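Side-chain contacts in catechol 1,2-dioxygenase (Acinetobacter sp., PDB 1DMH), which catalyses the ring opening of catechol by molecular oxygen to cis,cis-muconate, using one ferric ion in each subunit of a homodimer: residues Gly79-Leu84 with Arg103-Pro108; Ala90-Leu95 with Gly233-Thr238. All coordinates share one frame; numbering follows the deposited sequence.

How the contacts relate
From the N terminus, after four earlier helices, the chain forms helix 80-94, whose start supplies 79-84 of contact 1 and whose end supplies 90-95 of contact 2. It then turns back as a loop, and 103-108 returns to the beginning of the helix, closing contact 1 after 18 intervening residues. Contact 2 closes far later, with 233-238, which reaches strand 237-243. The two closures cross, because 90-95 lies between the segments of contact 1 while its partner 233-238 lies beyond them. Their centres are 15 Å apart, and they meet where R103 pairs with D92 and T104 lies against T238. Together they join one helix of the zipper region, the substrate-lining loop and the catalytic beta-sheet.

Contact 1 of 2, residues Gly79-Leu84 with Arg103-Pro108; sequences GFDHYL and RTIEGP. With MCT (4-methylcatechol), chain D.
D81 and I105 meet through aliphatic carbons, with their CA atoms 6.1 Å apart. In I105, CB lies 4.0 Å from CB of D81, and from CB the side chain forks into CG2 and CG1. CG2 makes the closest approach, 3.5 Å to CB of D81, and also lies 3.7 Å from the backbone N of H82, so it rests on the first turn of helix 80-94. The other branch is placed by chi1 of 79°, which sets CG1 between the backbone N and the carbonyl carbon; its tip, CD1, ends 4.1 Å from CB of D81. A beta-branched residue suits this place because both arms can cover the same methylene. G79 precedes the helix as its N-cap, and its positive phi also makes it the C-prime residue of a Schellman motif ending helix 71-77, so the chain passes directly from one helix to the next. D81 keeps its carboxylate clear of the isoleucine: OD1 is hydrogen-bonded to S75 OG, and OD2 takes a hydrogen bond from a water that accepts one from G107 N. A second water lies in the plane of the H82 ring, 2.7 Å from ND1, and donates to T104 OG1. Beyond I105, the loop lines the substrate pocket, with CD of P108 3.7 Å from C1 of 4-methylcatechol.

Contact 2 of 2, residues Ala90-Leu95 with Gly233-Thr238; sequences AEDAAL and GHRKLT
Between D92 in the last turn of helix 80-94 and R235 of 233-238, the backbones stay well apart, their CA atoms 11.7 Å from each other even at the nearest pair. The two side chains come from opposite directions, and the long R235 covers most of the gap. The R235 chain bends at chi3 (-58°) and presents its guanidinium end-on, NH1 and NH2 each taking one carboxylate oxygen. NH1 of R235 to OD1 of D92 is 2.8 Å and nearly straight, whereas NH2 of R235 to OD2 of D92 is 2.9 Å and more bent. Both oxygens lie close to the guanidinium plane, but the carboxylate is turned 45° from it, so the nitrogens approach from above the carboxylate plane. Arginine suits the place because it combines length with paired N-H groups; the shorter aspartate offers two acceptors from a helix. Around them, NE of R235 is held by T293 OG1, while OD2 of D92 also receives R103 NH1 and N99 ND2. This salt bridge therefore joins the helix to the catalytic beta-sheet domain, away from the iron site. With both partners buried and two arginines converging on D92, the carboxylate is probably stabilised in its charged form.

Contact 1 of 2, residues Gly79-Leu84 with Arg103-Pro108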
loop_
_atom_site.group_PDB
_atom_site.type_symbol
_atom_site.label_atom_id
_atom_site.label_comp_id
_atom_site.label_asym_id
_atom_site.label_seq_id
_atom_site.Cartn_x
_atom_site.Cartn_y
_atom_site.Cartn_z
ATOM N N GLY A 79 5.366 -10.403 -9.759
ATOM C CA GLY A 79 6.398 -10.376 -10.793
ATOM C C GLY A 79 7.341 -9.199 -10.942
ATOM O O GLY A 79 8.243 -9.263 -11.782
ATOM N N PHE A 80 7.148 -8.139 -10.156
ATOM C CA PHE A 80 8.007 -6.968 -10.262
ATOM C C PHE A 80 9.486 -7.250 -10.099
ATOM O O PHE A 80 10.303 -6.805 -10.906
ATOM C CB PHE A 80 7.619 -5.893 -9.258
ATOM C CG PHE A 80 6.331 -5.229 -9.559
ATOM C CD1 PHE A 80 6.289 -4.175 -10.468
ATOM C CD2 PHE A 80 5.152 -5.638 -8.921
ATOM C CE1 PHE A 80 5.075 -3.515 -10.740
ATOM C CE2 PHE A 80 3.914 -4.993 -9.176
ATOM C CZ PHE A 80 3.872 -3.926 -10.087
ATOM N N ASP A 81 9.841 -7.983 -9.051
ATOM C CA ASP A 81 11.249 -8.267 -8.806
ATOM C C ASP A 81 11.893 -8.949 -10.018
ATOM O O ASP A 81 12.993 -8.581 -10.443
ATOM C CB ASP A 81 11.391 -9.158 -7.563
ATOM C CG ASP A 81 10.776 -8.526 -6.299
ATOM O OD1 ASP A 81 9.714 -7.865 -6.404
ATOM O OD2 ASP A 81 11.353 -8.735 -5.200
ATOM N N HIS A 82 11.210 -9.948 -10.569
ATOM C CA HIS A 82 11.737 -10.664 -11.721
ATOM C C HIS A 82 11.750 -9.754 -12.940
ATOM O O HIS A 82 12.664 -9.822 -13.743
ATOM C CB HIS A 82 10.902 -11.913 -12.006
ATOM C CG HIS A 82 11.349 -12.648 -13.226
ATOM N ND1 HIS A 82 12.645 -13.094 -13.387
ATOM C CD2 HIS A 82 10.691 -12.971 -14.366
ATOM C CE1 HIS A 82 12.767 -13.661 -14.576
ATOM N NE2 HIS A 82 11.594 -13.599 -15.191
ATOM N N TYR A 83 10.729 -8.906 -13.078
ATOM C CA TYR A 83 10.652 -7.962 -14.206
ATOM C C TYR A 83 11.864 -7.022 -14.203
ATOM O O TYR A 83 12.441 -6.752 -15.261
ATOM C CB TYR A 83 9.366 -7.122 -14.121
ATOM C CG TYR A 83 9.213 -6.051 -15.204
ATOM C CD1 TYR A 83 9.284 -6.368 -16.570
ATOM C CD2 TYR A 83 8.902 -4.739 -14.856
ATOM C CE1 TYR A 83 9.034 -5.392 -17.559
ATOM C CE2 TYR A 83 8.651 -3.760 -15.823
ATOM C CZ TYR A 83 8.710 -4.085 -17.169
ATOM O OH TYR A 83 8.383 -3.114 -18.093
ATOM N N LEU A 84 12.240 -6.518 -13.024
ATOM C CA LEU A 84 13.393 -5.631 -12.886
ATOM C C LEU A 84 14.662 -6.373 -13.296
ATOM O O LEU A 84 15.559 -5.775 -13.878
ATOM C CB LEU A 84 13.507 -5.107 -11.445
ATOM C CG LEU A 84 12.348 -4.198 -10.970
ATOM C CD1 LEU A 84 12.556 -3.791 -9.505
ATOM C CD2 LEU A 84 12.242 -2.971 -11.857
ATOM N N ARG A 103 21.709 -13.672 -12.870
ATOM C CA ARG A 103 21.244 -12.968 -11.681
ATOM C C ARG A 103 19.824 -13.440 -11.411
ATOM O O ARG A 103 19.170 -13.986 -12.297
ATOM C CB ARG A 103 21.163 -11.452 -11.927
ATOM C CG ARG A 103 20.260 -11.064 -13.104
ATOM C CD ARG A 103 19.859 -9.598 -13.055
ATOM N NE ARG A 103 21.001 -8.689 -12.985
ATOM C CZ ARG A 103 21.785 -8.371 -14.012
ATOM N NH1 ARG A 103 21.546 -8.867 -15.218
ATOM N NH2 ARG A 103 22.802 -7.532 -13.832
ATOM N N THR A 104 19.354 -13.277 -10.183
ATOM C CA THR A 104 17.942 -13.531 -9.926
ATOM C C THR A 104 17.567 -12.700 -8.708
ATOM O O THR A 104 18.424 -11.995 -8.174
ATOM C CB THR A 104 17.515 -15.049 -9.839
ATOM O OG1 THR A 104 16.085 -15.093 -9.980
ATOM C CG2 THR A 104 17.892 -15.711 -8.523
ATOM N N ILE A 105 16.319 -12.759 -8.258
ATOM C CA ILE A 105 15.921 -11.844 -7.192
ATOM C C ILE A 105 16.553 -12.007 -5.820
ATOM O O ILE A 105 16.916 -13.102 -5.386
ATOM C CB ILE A 105 14.349 -11.748 -7.050
ATOM C CG1 ILE A 105 13.776 -12.953 -6.279
ATOM C CG2 ILE A 105 13.721 -11.638 -8.454
ATOM C CD1 ILE A 105 12.288 -12.811 -5.955
ATOM N N GLU A 106 16.709 -10.874 -5.159
ATOM C CA GLU A 106 17.283 -10.833 -3.837
ATOM C C GLU A 106 16.270 -11.341 -2.828
ATOM O O GLU A 106 16.621 -12.071 -1.910
ATOM C CB GLU A 106 17.687 -9.385 -3.494
ATOM C CG GLU A 106 18.223 -9.187 -2.087
ATOM C CD GLU A 106 18.584 -7.731 -1.815
ATOM O OE1 GLU A 106 18.928 -6.995 -2.771
ATOM O OE2 GLU A 106 18.544 -7.323 -0.642
ATOM N N GLY A 107 15.007 -10.971 -2.991
ATOM C CA GLY A 107 14.022 -11.382 -2.000
ATOM C C GLY A 107 14.086 -10.344 -0.885
ATOM O O GLY A 107 15.044 -9.567 -0.818
ATOM N N PRO A 108 13.096 -10.295 0.016
ATOM C CA PRO A 108 13.110 -9.298 1.095
ATOM C C PRO A 108 13.738 -9.678 2.449
ATOM O O PRO A 108 13.606 -8.927 3.421
ATOM C CB PRO A 108 11.624 -8.986 1.227
ATOM C CG PRO A 108 11.044 -10.429 1.158
ATOM C CD PRO A 108 11.835 -11.079 0.030
HETATM C C1 MCT D . 10.507 -14.277 -1.227
HETATM C C2 MCT D . 11.868 -14.413 -1.549
HETATM C C3 MCT D . 12.654 -15.289 -0.771
HETATM O O3 MCT D . 13.983 -15.434 -1.075
HETATM C C4 MCT D . 12.121 -16.006 0.286
HETATM O O4 MCT D . 12.931 -16.849 1.006
HETATM C C5 MCT D . 10.797 -15.890 0.619
HETATM C C6 MCT D . 9.947 -14.974 -0.185
HETATM C C MCT D . 9.628 -13.324 -2.059
HETATM O O HOH W 1 13.917 -8.944 -4.620
HETATM O O HOH W 2 14.709 -13.029 -11.679
#

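Contact 2 of 2, residues Ala90-Leu95 with Gly233-Thr238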
loop_
_atom_site.group_PDB
_atom_site.type_symbol
_atom_site.label_atom_id
_atom_site.label_comp_id
_atom_site.label_asym_id
_atom_site.label_seq_id
_atom_site.Cartn_x
_atom_site.Cartn_y
_atom_site.Cartn_z
ATOM N N ALA A 90 18.414 -7.385 -20.089
ATOM C CA ALA A 90 18.313 -6.742 -21.391
ATOM C C ALA A 90 19.412 -5.686 -21.530
ATOM O O ALA A 90 20.077 -5.600 -22.567
ATOM C CB ALA A 90 16.928 -6.088 -21.544
ATOM N N GLU A 91 19.595 -4.881 -20.487
ATOM C CA GLU A 91 20.598 -3.828 -20.501
ATOM C C GLU A 91 22.001 -4.417 -20.638
ATOM O O GLU A 91 22.820 -3.897 -21.389
ATOM C CB GLU A 91 20.489 -3.013 -19.236
ATOM C CG GLU A 91 21.250 -1.743 -19.281
ATOM C CD GLU A 91 21.251 -1.048 -17.935
ATOM O OE1 GLU A 91 21.904 -1.563 -16.991
ATOM O OE2 GLU A 91 20.583 0.005 -17.809
ATOM N N ASP A 92 22.278 -5.506 -19.924
ATOM C CA ASP A 92 23.583 -6.157 -20.040
ATOM C C ASP A 92 23.780 -6.727 -21.456
ATOM O O ASP A 92 24.874 -6.622 -22.025
ATOM C CB ASP A 92 23.748 -7.308 -19.039
ATOM C CG ASP A 92 23.981 -6.839 -17.613
ATOM O OD1 ASP A 92 24.163 -5.631 -17.363
ATOM O OD2 ASP A 92 24.007 -7.722 -16.728
ATOM N N ALA A 93 22.733 -7.341 -22.004
ATOM C CA ALA A 93 22.794 -7.927 -23.337
ATOM C C ALA A 93 23.149 -6.845 -24.345
ATOM O O ALA A 93 23.948 -7.066 -25.261
ATOM C CB ALA A 93 21.459 -8.566 -23.702
ATOM N N ALA A 94 22.565 -5.666 -24.176
ATOM C CA ALA A 94 22.849 -4.566 -25.091
ATOM C C ALA A 94 24.309 -4.094 -24.966
ATOM O O ALA A 94 24.886 -3.606 -25.937
ATOM C CB ALA A 94 21.882 -3.398 -24.837
ATOM N N LEU A 95 24.903 -4.240 -23.783
ATOM C CA LEU A 95 26.290 -3.828 -23.557
ATOM C C LEU A 95 27.271 -4.939 -23.880
ATOM O O LEU A 95 28.465 -4.801 -23.640
ATOM C CB LEU A 95 26.506 -3.415 -22.099
ATOM C CG LEU A 95 25.773 -2.160 -21.634
ATOM C CD1 LEU A 95 25.998 -1.922 -20.133
ATOM C CD2 LEU A 95 26.275 -0.988 -22.465
ATOM N N GLY A 233 36.892 -4.595 -8.625
ATOM C CA GLY A 233 36.884 -4.667 -10.075
ATOM C C GLY A 233 35.678 -5.349 -10.708
ATOM O O GLY A 233 35.546 -5.385 -11.936
ATOM N N HIS A 234 34.782 -5.893 -9.893
ATOM C CA HIS A 234 33.609 -6.577 -10.455
ATOM C C HIS A 234 32.315 -6.035 -9.888
ATOM O O HIS A 234 32.300 -5.400 -8.813
ATOM C CB HIS A 234 33.655 -8.081 -10.173
ATOM C CG HIS A 234 34.818 -8.779 -10.795
ATOM N ND1 HIS A 234 36.101 -8.667 -10.303
ATOM C CD2 HIS A 234 34.899 -9.579 -11.886
ATOM C CE1 HIS A 234 36.920 -9.370 -11.063
ATOM N NE2 HIS A 234 36.218 -9.933 -12.032
ATOM N N ARG A 235 31.234 -6.290 -10.617
ATOM C CA ARG A 235 29.911 -5.852 -10.180
ATOM C C ARG A 235 29.427 -6.827 -9.107
ATOM O O ARG A 235 29.864 -7.982 -9.055
ATOM C CB ARG A 235 28.927 -5.836 -11.362
ATOM C CG ARG A 235 29.372 -4.932 -12.526
ATOM C CD ARG A 235 28.281 -4.793 -13.590
ATOM N NE ARG A 235 27.883 -6.083 -14.141
ATOM C CZ ARG A 235 26.878 -6.253 -14.997
ATOM N NH1 ARG A 235 26.153 -5.212 -15.418
ATOM N NH2 ARG A 235 26.594 -7.474 -15.436
ATOM N N LYS A 236 28.540 -6.361 -8.239
ATOM C CA LYS A 236 28.018 -7.219 -7.180
ATOM C C LYS A 236 26.973 -8.162 -7.791
ATOM O O LYS A 236 26.039 -7.724 -8.492
ATOM C CB LYS A 236 27.399 -6.377 -6.082
ATOM C CG LYS A 236 26.977 -7.153 -4.894
ATOM C CD LYS A 236 26.386 -6.177 -3.904
ATOM C CE LYS A 236 26.091 -6.861 -2.586
ATOM N NZ LYS A 236 25.767 -5.832 -1.548
ATOM N N LEU A 237 27.148 -9.458 -7.542
ATOM C CA LEU A 237 26.251 -10.476 -8.090
ATOM C C LEU A 237 25.182 -10.829 -7.069
ATOM O O LEU A 237 25.487 -11.068 -5.908
ATOM C CB LEU A 237 27.032 -11.774 -8.409
ATOM C CG LEU A 237 26.609 -12.830 -9.451
ATOM C CD1 LEU A 237 27.109 -14.152 -8.965
ATOM C CD2 LEU A 237 25.143 -12.822 -9.742
ATOM N N THR A 238 23.927 -10.857 -7.498
ATOM C CA THR A 238 22.833 -11.271 -6.631
ATOM C C THR A 238 22.230 -12.481 -7.332
ATOM O O THR A 238 21.857 -12.391 -8.501
ATOM C CB THR A 238 21.727 -10.192 -6.498
ATOM O OG1 THR A 238 22.275 -9.045 -5.842
ATOM C CG2 THR A 238 20.509 -10.728 -5.690
#